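Local coordinates for DSBA-like thioredoxin domain-containing protein (Pseudomonas aeruginosa PAO1, PDB 5HFI), which probably acts as a cytosolic disulfide reductase of the thioredoxin superfamily and is captured here in a disulfide bond with glutathione, at residues A[10-18]-A[93-102]; A[114-122]-A[136-144]. All blocks are in the same frame, centred on the assembly; numbering follows the deposited sequence.

Contact 1. Residues A[10-18]-A[93-102]. With GSH (glutathione), chain B.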
loop_
_atom_site.group_PDB
_atom_site.type_symbol
_atom_site.label_atom_id
_atom_site.label_comp_id
_atom_site.label_asym_id
_atom_site.label_seq_id
_atom_site.Cartn_x
_atom_site.Cartn_y
_atom_site.Cartn_z
ATOM N N HIS A 10 -5.796 -10.487 -5.590
ATOM C CA HIS A 10 -6.317 -9.426 -4.745
ATOM C C HIS A 10 -5.298 -9.101 -3.663
ATOM O O HIS A 10 -4.772 -10.007 -3.008
ATOM C CB HIS A 10 -7.649 -9.838 -4.120
ATOM C CG HIS A 10 -8.725 -10.121 -5.124
ATOM N ND1 HIS A 10 -9.615 -9.159 -5.551
ATOM C CD2 HIS A 10 -9.060 -11.258 -5.780
ATOM C CE1 HIS A 10 -10.447 -9.687 -6.431
ATOM N NE2 HIS A 10 -10.133 -10.961 -6.586
ATOM N N TYR A 11 -5.014 -7.813 -3.485
ATOM C CA TYR A 11 -4.031 -7.347 -2.511
ATOM C C TYR A 11 -4.731 -6.432 -1.514
ATOM O O TYR A 11 -5.142 -5.321 -1.866
ATOM C CB TYR A 11 -2.873 -6.627 -3.203
ATOM C CG TYR A 11 -1.821 -6.076 -2.259
ATOM C CD1 TYR A 11 -1.181 -4.874 -2.531
ATOM C CD2 TYR A 11 -1.467 -6.756 -1.100
ATOM C CE1 TYR A 11 -0.217 -4.364 -1.680
ATOM C CE2 TYR A 11 -0.503 -6.251 -0.239
ATOM C CZ TYR A 11 0.116 -5.053 -0.537
ATOM O OH TYR A 11 1.072 -4.541 0.307
ATOM N N LEU A 12 -4.877 -6.909 -0.280
ATOM C CA LEU A 12 -5.385 -6.102 0.823
ATOM C C LEU A 12 -4.205 -5.439 1.523
ATOM O O LEU A 12 -3.325 -6.127 2.053
ATOM C CB LEU A 12 -6.179 -6.966 1.802
ATOM C CG LEU A 12 -7.601 -7.345 1.390
ATOM C CD1 LEU A 12 -8.021 -8.645 2.058
ATOM C CD2 LEU A 12 -8.562 -6.221 1.755
ATOM N N TYR A 13 -4.195 -4.108 1.537
ATOM C CA TYR A 13 -3.040 -3.345 1.978
ATOM C C TYR A 13 -3.492 -2.181 2.849
ATOM O O TYR A 13 -4.680 -1.859 2.937
ATOM C CB TYR A 13 -2.248 -2.797 0.784
ATOM C CG TYR A 13 -2.974 -1.655 0.105
ATOM C CD1 TYR A 13 -2.675 -0.332 0.416
ATOM C CD2 TYR A 13 -3.978 -1.897 -0.823
ATOM C CE1 TYR A 13 -3.345 0.711 -0.179
ATOM C CE2 TYR A 13 -4.651 -0.856 -1.432
ATOM C CZ TYR A 13 -4.331 0.447 -1.103
ATOM O OH TYR A 13 -4.997 1.489 -1.698
ATOM N N ASP A 14 -2.510 -1.533 3.478
ATOM C CA ASP A 14 -2.707 -0.207 4.029
ATOM C C ASP A 14 -1.412 0.566 3.835
ATOM O O ASP A 14 -0.328 0.025 4.123
ATOM C CB ASP A 14 -3.084 -0.209 5.504
ATOM C CG ASP A 14 -3.480 1.160 5.992
ATOM O OD1 ASP A 14 -2.592 1.905 6.461
ATOM O OD2 ASP A 14 -4.676 1.500 5.862
ATOM N N PRO A 15 -1.479 1.808 3.361
ATOM C CA PRO A 15 -0.242 2.551 3.074
ATOM C C PRO A 15 0.646 2.782 4.288
ATOM O O PRO A 15 1.855 2.976 4.115
ATOM C CB PRO A 15 -0.744 3.881 2.491
ATOM C CG PRO A 15 -2.175 3.650 2.132
ATOM C CD PRO A 15 -2.684 2.599 3.062
ATOM N N LEU A 16 0.102 2.757 5.505
ATOM C CA LEU A 16 0.894 2.987 6.707
ATOM C C LEU A 16 1.273 1.697 7.423
ATOM O O LEU A 16 1.759 1.747 8.559
ATOM C CB LEU A 16 0.145 3.920 7.660
ATOM C CG LEU A 16 0.042 5.360 7.140
ATOM C CD1 LEU A 16 -1.058 6.126 7.844
ATOM C CD2 LEU A 16 1.361 6.082 7.300
ATOM N N CYS A 17 1.056 0.549 6.788
ATOM C CA CYS A 17 1.445 -0.739 7.345
ATOM C C CYS A 17 2.872 -1.051 6.911
ATOM O O CYS A 17 3.151 -1.157 5.710
ATOM C CB CYS A 17 0.487 -1.835 6.885
ATOM S SG CYS A 17 1.012 -3.497 7.339
ATOM N N GLY A 18 3.775 -1.182 7.885
ATOM C CA GLY A 18 5.169 -1.437 7.556
ATOM C C GLY A 18 5.364 -2.729 6.786
ATOM O O GLY A 18 6.202 -2.808 5.885
ATOM N N PHE A 93 -0.714 10.103 11.401
ATOM C CA PHE A 93 -0.765 8.863 10.632
ATOM C C PHE A 93 -2.230 8.570 10.339
ATOM O O PHE A 93 -2.947 8.005 11.168
ATOM C CB PHE A 93 -0.084 7.720 11.378
ATOM C CG PHE A 93 1.413 7.707 11.229
ATOM C CD1 PHE A 93 2.105 8.871 10.937
ATOM C CD2 PHE A 93 2.126 6.526 11.361
ATOM C CE1 PHE A 93 3.480 8.861 10.794
ATOM C CE2 PHE A 93 3.500 6.511 11.219
ATOM C CZ PHE A 93 4.177 7.679 10.937
ATOM N N ASP A 94 -2.674 8.978 9.153
ATOM C CA ASP A 94 -4.052 8.838 8.699
ATOM C C ASP A 94 -4.034 8.038 7.406
ATOM O O ASP A 94 -3.458 8.485 6.410
ATOM C CB ASP A 94 -4.684 10.218 8.481
ATOM C CG ASP A 94 -6.185 10.156 8.229
ATOM O OD1 ASP A 94 -6.832 11.232 8.246
ATOM O OD2 ASP A 94 -6.714 9.043 8.003
ATOM N N SER A 95 -4.665 6.862 7.419
ATOM C CA SER A 95 -4.631 5.994 6.246
ATOM C C SER A 95 -5.571 6.457 5.141
ATOM O O SER A 95 -5.443 5.996 4.002
ATOM C CB SER A 95 -4.983 4.560 6.645
ATOM O OG SER A 95 -3.990 4.006 7.492
ATOM N N ALA A 96 -6.510 7.358 5.451
ATOM C CA ALA A 96 -7.532 7.705 4.462
ATOM C C ALA A 96 -6.974 8.531 3.312
ATOM O O ALA A 96 -7.209 8.157 2.147
ATOM C CB ALA A 96 -8.714 8.399 5.147
ATOM N N PRO A 97 -6.252 9.630 3.528
ATOM C CA PRO A 97 -5.778 10.436 2.390
ATOM C C PRO A 97 -4.880 9.648 1.445
ATOM O O PRO A 97 -5.097 9.703 0.226
ATOM C CB PRO A 97 -5.039 11.609 3.056
ATOM C CG PRO A 97 -5.695 11.727 4.398
ATOM C CD PRO A 97 -5.985 10.314 4.812
ATOM N N PRO A 98 -3.871 8.904 1.931
ATOM C CA PRO A 98 -3.057 8.138 0.972
ATOM C C PRO A 98 -3.852 7.084 0.227
ATOM O O PRO A 98 -3.555 6.808 -0.941
ATOM C CB PRO A 98 -1.966 7.497 1.842
ATOM C CG PRO A 98 -2.415 7.637 3.221
ATOM C CD PRO A 98 -3.281 8.843 3.281
ATOM N N THR A 99 -4.841 6.461 0.871
ATOM C CA THR A 99 -5.660 5.495 0.148
ATOM C C THR A 99 -6.476 6.179 -0.942
ATOM O O THR A 99 -6.588 5.659 -2.059
ATOM C CB THR A 99 -6.571 4.732 1.110
ATOM O OG1 THR A 99 -5.775 4.098 2.121
ATOM C CG2 THR A 99 -7.356 3.662 0.359
ATOM N N ALA A 100 -7.043 7.353 -0.644
ATOM C CA ALA A 100 -7.753 8.110 -1.670
ATOM C C ALA A 100 -6.840 8.461 -2.838
ATOM O O ALA A 100 -7.287 8.477 -3.993
ATOM C CB ALA A 100 -8.359 9.379 -1.069
ATOM N N ALA A 101 -5.563 8.735 -2.565
ATOM C CA ALA A 101 -4.621 9.019 -3.645
ATOM C C ALA A 101 -4.413 7.795 -4.529
ATOM O O ALA A 101 -4.300 7.919 -5.754
ATOM C CB ALA A 101 -3.289 9.500 -3.066
ATOM N N VAL A 102 -4.360 6.607 -3.925
ATOM C CA VAL A 102 -4.242 5.378 -4.705
ATOM C C VAL A 102 -5.487 5.182 -5.562
ATOM O O VAL A 102 -5.401 4.862 -6.754
ATOM C CB VAL A 102 -4.004 4.174 -3.773
ATOM C CG1 VAL A 102 -4.163 2.868 -4.531
ATOM C CG2 VAL A 102 -2.629 4.269 -3.112
HETATM N N1 GSH B . 2.946 -10.028 7.811
HETATM C CA1 GSH B . 3.551 -9.900 9.125
HETATM C C1 GSH B . 4.120 -11.245 9.569
HETATM O O11 GSH B . 3.977 -11.624 10.762
HETATM O O12 GSH B . 4.730 -11.976 8.743
HETATM C CB1 GSH B . 2.494 -9.436 10.124
HETATM C CG1 GSH B . 1.520 -8.506 9.409
HETATM C CD1 GSH B . 0.967 -7.469 10.382
HETATM O OE1 GSH B . 1.060 -7.638 11.553
HETATM N N2 GSH B . 0.332 -6.270 9.866
HETATM C CA2 GSH B . -0.203 -5.280 10.780
HETATM C C2 GSH B . -1.638 -5.683 11.120
HETATM O O2 GSH B . -2.457 -5.742 10.263
HETATM C CB2 GSH B . -0.192 -3.898 10.123
HETATM S SG2 GSH B . 1.402 -3.557 9.313
HETATM N N3 GSH B . -1.998 -6.008 12.488
HETATM C CA3 GSH B . -3.358 -6.401 12.813
HETATM C C3 GSH B . -4.305 -5.226 12.586
HETATM O O31 GSH B . -5.373 -5.396 11.941
HETATM O O32 GSH B . -4.017 -4.090 13.043
HETATM O O HOH W 1 -6.132 1.594 3.304
#

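Contact 2. Residues A[114-122]-A[136-144]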
loop_
_atom_site.group_PDB
_atom_site.type_symbol
_atom_site.label_atom_id
_atom_site.label_comp_id
_atom_site.label_asym_id
_atom_site.label_seq_id
_atom_site.Cartn_x
_atom_site.Cartn_y
_atom_site.Cartn_z
ATOM N N ALA A 114 1.466 1.834 -8.806
ATOM C CA ALA A 114 2.616 2.731 -8.860
ATOM C C ALA A 114 2.489 3.849 -7.835
ATOM O O ALA A 114 3.485 4.260 -7.230
ATOM C CB ALA A 114 2.774 3.310 -10.266
ATOM N N MET A 115 1.274 4.351 -7.621
ATOM C CA MET A 115 1.096 5.425 -6.649
ATOM C C MET A 115 1.301 4.918 -5.226
ATOM O O MET A 115 1.894 5.615 -4.394
ATOM C CB MET A 115 -0.286 6.060 -6.813
ATOM C CG MET A 115 -0.765 6.865 -5.608
ATOM S SD MET A 115 0.259 8.305 -5.209
ATOM C CE MET A 115 0.606 8.990 -6.808
ATOM N N LEU A 116 0.828 3.702 -4.926
ATOM C CA LEU A 116 1.065 3.127 -3.604
ATOM C C LEU A 116 2.555 2.988 -3.327
ATOM O O LEU A 116 3.027 3.345 -2.240
ATOM C CB LEU A 116 0.370 1.768 -3.479
ATOM C CG LEU A 116 0.650 0.988 -2.190
ATOM C CD1 LEU A 116 0.155 1.754 -0.967
ATOM C CD2 LEU A 116 0.029 -0.407 -2.235
ATOM N N ALA A 117 3.314 2.472 -4.300
ATOM C CA ALA A 117 4.757 2.339 -4.125
ATOM C C ALA A 117 5.417 3.695 -3.907
ATOM O O ALA A 117 6.341 3.821 -3.094
ATOM C CB ALA A 117 5.371 1.635 -5.336
ATOM N N ARG A 118 4.960 4.720 -4.632
ATOM C CA ARG A 118 5.530 6.056 -4.469
ATOM C C ARG A 118 5.173 6.645 -3.111
ATOM O O ARG A 118 6.008 7.302 -2.474
ATOM C CB ARG A 118 5.043 6.975 -5.589
ATOM C CG ARG A 118 5.643 8.376 -5.541
ATOM C CD ARG A 118 7.137 8.345 -5.837
ATOM N NE ARG A 118 7.782 9.631 -5.585
ATOM C CZ ARG A 118 8.340 9.977 -4.428
ATOM N NH1 ARG A 118 8.332 9.133 -3.404
ATOM N NH2 ARG A 118 8.906 11.169 -4.292
ATOM N N ILE A 119 3.930 6.432 -2.663
ATOM C CA ILE A 119 3.498 6.903 -1.349
ATOM C C ILE A 119 4.365 6.292 -0.255
ATOM O O ILE A 119 4.799 6.980 0.679
ATOM C CB ILE A 119 2.009 6.576 -1.127
ATOM C CG1 ILE A 119 1.112 7.564 -1.873
ATOM C CG2 ILE A 119 1.665 6.558 0.361
ATOM C CD1 ILE A 119 -0.359 7.170 -1.865
ATOM N N GLN A 120 4.622 4.986 -0.353
ATOM C CA GLN A 120 5.411 4.313 0.673
ATOM C C GLN A 120 6.847 4.818 0.681
ATOM O O GLN A 120 7.447 4.974 1.749
ATOM C CB GLN A 120 5.370 2.800 0.464
ATOM C CG GLN A 120 3.995 2.189 0.689
ATOM C CD GLN A 120 3.863 0.814 0.067
ATOM O OE1 GLN A 120 4.384 0.559 -1.020
ATOM N NE2 GLN A 120 3.156 -0.079 0.748
ATOM N N ARG A 121 7.412 5.087 -0.499
ATOM C CA ARG A 121 8.741 5.688 -0.553
ATOM C C ARG A 121 8.742 7.081 0.068
ATOM O O ARG A 121 9.664 7.434 0.811
ATOM C CB ARG A 121 9.242 5.741 -1.998
ATOM C CG ARG A 121 9.584 4.383 -2.595
ATOM C CD ARG A 121 10.198 4.532 -3.982
ATOM N NE ARG A 121 10.926 3.334 -4.391
ATOM C CZ ARG A 121 10.470 2.439 -5.260
ATOM N NH1 ARG A 121 9.279 2.604 -5.823
ATOM N NH2 ARG A 121 11.204 1.377 -5.571
ATOM N N ALA A 122 7.714 7.885 -0.219
ATOM C CA ALA A 122 7.649 9.225 0.360
ATOM C C ALA A 122 7.604 9.166 1.882
ATOM O O ALA A 122 8.181 10.021 2.563
ATOM C CB ALA A 122 6.434 9.973 -0.186
ATOM N N LEU A 136 0.435 14.634 -1.327
ATOM C CA LEU A 136 -0.118 13.646 -2.249
ATOM C C LEU A 136 -0.283 14.225 -3.650
ATOM O O LEU A 136 -0.076 13.521 -4.645
ATOM C CB LEU A 136 -1.451 13.128 -1.715
ATOM C CG LEU A 136 -1.321 12.400 -0.374
ATOM C CD1 LEU A 136 -2.690 12.088 0.204
ATOM C CD2 LEU A 136 -0.492 11.132 -0.549
ATOM N N LEU A 137 -0.658 15.503 -3.746
ATOM C CA LEU A 137 -0.745 16.145 -5.054
ATOM C C LEU A 137 0.632 16.273 -5.689
ATOM O O LEU A 137 0.776 16.131 -6.909
ATOM C CB LEU A 137 -1.411 17.516 -4.923
ATOM C CG LEU A 137 -2.939 17.601 -5.049
ATOM C CD1 LEU A 137 -3.647 16.551 -4.213
ATOM C CD2 LEU A 137 -3.420 18.995 -4.660
ATOM N N GLU A 138 1.655 16.532 -4.873
ATOM C CA GLU A 138 3.022 16.590 -5.377
ATOM C C GLU A 138 3.469 15.235 -5.913
ATOM O O GLU A 138 4.128 15.157 -6.956
ATOM C CB GLU A 138 3.960 17.071 -4.270
ATOM C CG GLU A 138 5.431 17.090 -4.647
ATOM C CD GLU A 138 6.328 17.425 -3.467
ATOM O OE1 GLU A 138 7.546 17.164 -3.552
ATOM O OE2 GLU A 138 5.813 17.947 -2.455
ATOM N N LEU A 139 3.118 14.155 -5.210
ATOM C CA LEU A 139 3.457 12.821 -5.693
ATOM C C LEU A 139 2.728 12.504 -6.991
ATOM O O LEU A 139 3.317 11.928 -7.914
ATOM C CB LEU A 139 3.131 11.775 -4.627
ATOM C CG LEU A 139 3.894 11.881 -3.306
ATOM C CD1 LEU A 139 3.537 10.704 -2.402
ATOM C CD2 LEU A 139 5.396 11.933 -3.552
ATOM N N GLY A 140 1.445 12.859 -7.078
ATOM C CA GLY A 140 0.718 12.638 -8.318
ATOM C C GLY A 140 1.316 13.408 -9.480
ATOM O O GLY A 140 1.398 12.898 -10.601
ATOM N N ALA A 141 1.754 14.642 -9.224
ATOM C CA ALA A 141 2.388 15.427 -10.277
ATOM C C ALA A 141 3.753 14.865 -10.653
ATOM O O ALA A 141 4.188 15.017 -11.799
ATOM C CB ALA A 141 2.509 16.887 -9.844
ATOM N N GLU A 142 4.444 14.217 -9.708
ATOM C CA GLU A 142 5.700 13.551 -10.042
ATOM C C GLU A 142 5.469 12.407 -11.021
ATOM O O GLU A 142 6.285 12.176 -11.921
ATOM C CB GLU A 142 6.383 13.026 -8.779
ATOM C CG GLU A 142 7.110 14.076 -7.964
ATOM C CD GLU A 142 8.011 13.459 -6.907
ATOM O OE1 GLU A 142 8.437 12.298 -7.092
ATOM O OE2 GLU A 142 8.292 14.133 -5.893
ATOM N N LEU A 143 4.366 11.680 -10.857
ATOM C CA LEU A 143 4.010 10.582 -11.744
ATOM C C LEU A 143 3.328 11.052 -13.022
ATOM O O LEU A 143 2.868 10.216 -13.805
ATOM C CB LEU A 143 3.107 9.579 -11.016
ATOM C CG LEU A 143 3.660 8.919 -9.747
ATOM C CD1 LEU A 143 2.775 7.766 -9.319
ATOM C CD2 LEU A 143 5.079 8.433 -9.941
ATOM N N GLY A 144 3.252 12.358 -13.249
ATOM C CA GLY A 144 2.672 12.857 -14.479
ATOM C C GLY A 144 1.161 12.861 -14.494
ATOM O O GLY A 144 0.557 12.568 -15.530
#

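Contact 1. Residues A[10-18]-A[93-102]
Asp14 and Ser95 are brought together by their first torsions. Asp14 sets CG anti to the backbone N (chi1 -172°). Ser95 turns OG anti to its carbonyl carbon (chi1 -66°). Ser95 OG then donates to Asp14 OD1 at 2.7 Å, on the syn lone pair. The same OD1 accepts from Leu16 N at 3.0 Å on the anti side, 35° out of the carboxylate plane. This closes an Asx turn inside the type I beta turn from Asp14 to Cys17.

The other oxygen, Asp14 OD2, accepts from a water at 2.9 Å. That water also donates to Thr99 OG1, which it links to the carboxylate. Thr99 OG1 in turn donates to Ser95 O at 2.7 Å. Thr99 N reaches the same carbonyl from the opposite face of its plane. Met45 N is hydrogen-bonded to Asp14 OD2 and Met46 N to Ser95 OG, so a neighbouring loop joins the network. Met45 is also part of the glutathione pocket.

Side-chain packing surrounds it. The side chains of Pro15 and Pro98 cross at about a right angle, with Pro15 CG 3.9 Å from Pro98 CB. Leu16 divides its branches: CD1 lies 3.5 Å from Asp94 N, while CD2 sits over one face of the Phe93 ring, near its rim. Tyr13 OH makes a van der Waals contact with Val102 CG1 at 3.3 Å.

Cys17 points away from 93-102, and its SG forms the 2.0 Å disulfide with GSH SG2. The buried Asp14 carboxylate is hydrogen-bonded at both oxygens and probably helps hold the turn that ends at Cys17.

Contact 2. Residues A[114-122]-A[136-144]
Leu139 is a knob that enters a hole formed by Met115, Arg118, Ile119 and Ala122. Its CB lies 4.3 Å from Met115 CE. Beyond CG the two branches part. CD1 reaches 3.7 Å from Ala122 CB and also touches Ile119. CD2 sits over the centre of one face of the Arg118 guanidinium, 3.6 Å from CZ.

Arg118 bends at chi2 (67°), and its guanidinium lies across Leu139. Its edge faces Glu142. Arg118 NE and NH2 both donate to the single oxygen Glu142 OE1, each at 3.1 Å, in a side-on salt bridge. OE1 lies in the guanidinium plane, but both nitrogens approach from one face of the carboxylate, and the two planes are 45° apart. A weak bond runs from NH2 to Glu142 OE2. Arg118 NH1 forms a salt bridge with Glu126, outside the two segments, so the arginine serves two acidic groups.

At one end of the contact, Met115 CE packs 3.5 Å from Leu143 CD1 and 3.9 Å from Gly140 CA. At the other, Ile119 CG1 meets Leu136 CD2 at 4.1 Å. Gly144 is the C-prime residue of the Schellman motif that closes helix 133-142.

The local axes come within 10.4 Å at an angle of 126°. Leu139 makes a single knob-into-hole contact in the helical region that DsbA-like proteins insert into the thioredoxin fold.

The two contacts run in series along the chain, with centres about 12 Å apart. Helix 96-109 joins them: it meets the active-site strand and turn in contact 1, then is followed directly by helix 112-124 of contact 2. The contacts also touch. Pro98 O lies 3.3 Å from Ile119 CD1, Pro97 O 3.4 Å from Leu136 CD1, and Tyr13 CE1 3.7 Å from Leu116 CD1. Contact 1 holds Cys17, which carries glutathione. In contact 2 the side chain of Ile119 is about 11 Å from that of Cys17 and about 14 Å from glutathione. Contact 2 is thus farther from the redox site, and helix 96-109 packs against both.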